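Subclass B3 metallo-beta-lactamase (Sphingobium indicum, PDB 7LUU) probably hydrolyses beta-lactam antibiotics with a pair of active-site zinc ions, as a subclass B3 metallo-beta-lactamase. Local coordinates at residues 244-247 with 248-251. Numbering follows the deposited sequence.
Sequences IVKG and FEAS
Ser251 N donates to Gly247 O at 2.9 Å, and Ile244 O receives Phe248 N at the same 2.9 Å. Between these two bonds Val245 O takes Glu249 N and Lys246 O takes Ala250 N, so four consecutive i to i+4 bonds hold the backbone in regular alpha-helical form. The side chains sort into two faces. On the outer one, Lys246 and Glu249 run alongside each other and point the same way. The lysine chain bends at a partly eclipsed chi2 (-31°) and again at chi4, which sets Lys246 CD a close 3.0 Å from Glu249 OE1, consistent with some strain. The same bends bring Lys246 NZ to 3.2 Å from Glu249 OE1, a salt bridge whose hydrogen bond is weak. Glu249 OE2 lies 3.9 Å from Val245 CG1, the methyl anti to the backbone N (chi1 171°), where the two side chains run obliquely across each other. On the buried face, Ile244 and Phe248 lie side by side; Ile244 CG2 meets the Phe248 ring at CE2, 4.1 Å away, a loose apolar contact one turn apart. Ile244 also packs on Met202, Tyr234 and Phe236, whereas the Phe248 ring reaches Ser290 and Leu294 of helix 282-300. Ser251 OG hydrogen-bonds to Pro198 O, joining the helix to the loop that leads to the zinc ligand His200, whose side chain is about 5 Å from that of Phe248. Such two-faced packing suits the crossover helix 242-257 of a beta-alpha-beta unit, linking strands 216-223 and 262-265 in the metallo-beta-lactamase fold.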
loop_
_atom_site.group_PDB
_atom_site.type_symbol
_atom_site.label_atom_id
_atom_site.label_comp_id
_atom_site.label_asym_id
_atom_site.label_seq_id
_atom_site.Cartn_x
_atom_site.Cartn_y
_atom_site.Cartn_z
ATOM N N ILE A 244 16.182 -4.331 8.233
ATOM C CA ILE A 244 15.094 -4.905 7.417
ATOM C C ILE A 244 14.538 -6.165 8.092
ATOM O O ILE A 244 13.319 -6.358 8.172
ATOM C CB ILE A 244 15.620 -5.189 5.984
ATOM C CG1 ILE A 244 15.691 -3.923 5.124
ATOM C CG2 ILE A 244 14.825 -6.303 5.243
ATOM C CD1 ILE A 244 14.295 -3.368 4.685
ATOM N N VAL A 245 15.422 -7.045 8.584
ATOM C CA VAL A 245 14.984 -8.283 9.214
ATOM C C VAL A 245 14.312 -8.012 10.563
ATOM O O VAL A 245 13.263 -8.584 10.863
ATOM C CB VAL A 245 16.173 -9.235 9.361
ATOM C CG1 VAL A 245 15.741 -10.420 10.226
ATOM C CG2 VAL A 245 16.580 -9.701 7.923
ATOM N N LYS A 246 14.902 -7.145 11.393
ATOM C CA LYS A 246 14.218 -6.752 12.624
ATOM C C LYS A 246 12.906 -6.065 12.286
ATOM O O LYS A 246 11.935 -6.145 13.057
ATOM C CB LYS A 246 15.113 -5.802 13.414
ATOM C CG LYS A 246 16.308 -6.528 14.075
ATOM C CD LYS A 246 15.926 -7.968 14.445
ATOM C CE LYS A 246 17.065 -8.873 14.992
ATOM N NZ LYS A 246 16.644 -9.614 16.245
ATOM N N GLY A 247 12.890 -5.379 11.136
ATOM C CA GLY A 247 11.654 -4.750 10.668
ATOM C C GLY A 247 10.556 -5.763 10.423
ATOM O O GLY A 247 9.426 -5.611 10.923
ATOM N N PHE A 248 10.900 -6.871 9.750
ATOM C CA PHE A 248 9.900 -7.917 9.541
ATOM C C PHE A 248 9.370 -8.449 10.872
ATOM O O PHE A 248 8.152 -8.684 11.005
ATOM C CB PHE A 248 10.489 -9.085 8.743
ATOM C CG PHE A 248 10.357 -8.941 7.233
ATOM C CD1 PHE A 248 9.115 -8.880 6.621
ATOM C CD2 PHE A 248 11.520 -8.817 6.423
ATOM C CE1 PHE A 248 9.004 -8.726 5.199
ATOM C CE2 PHE A 248 11.403 -8.617 5.042
ATOM C CZ PHE A 248 10.184 -8.626 4.450
ATOM N N GLU A 249 10.258 -8.637 11.853
ATOM C CA GLU A 249 9.801 -9.179 13.131
ATOM C C GLU A 249 8.811 -8.225 13.779
ATOM O O GLU A 249 7.778 -8.661 14.302
ATOM C CB GLU A 249 10.998 -9.447 14.048
ATOM C CG GLU A 249 11.937 -10.482 13.467
ATOM C CD GLU A 249 13.328 -10.547 14.155
ATOM O OE1 GLU A 249 13.603 -9.804 15.134
ATOM O OE2 GLU A 249 14.143 -11.379 13.693
ATOM N N ALA A 250 9.075 -6.907 13.693
ATOM C CA ALA A 250 8.144 -5.936 14.277
ATOM C C ALA A 250 6.823 -5.933 13.529
ATOM O O ALA A 250 5.746 -5.842 14.138
ATOM C CB ALA A 250 8.754 -4.535 14.214
ATOM N N SER A 251 6.889 -6.107 12.216
ATOM C CA SER A 251 5.672 -6.179 11.414
ATOM C C SER A 251 4.811 -7.376 11.805
ATOM O O SER A 251 3.576 -7.263 11.838
ATOM C CB SER A 251 6.030 -6.289 9.946
ATOM O OG SER A 251 6.576 -5.050 9.511
#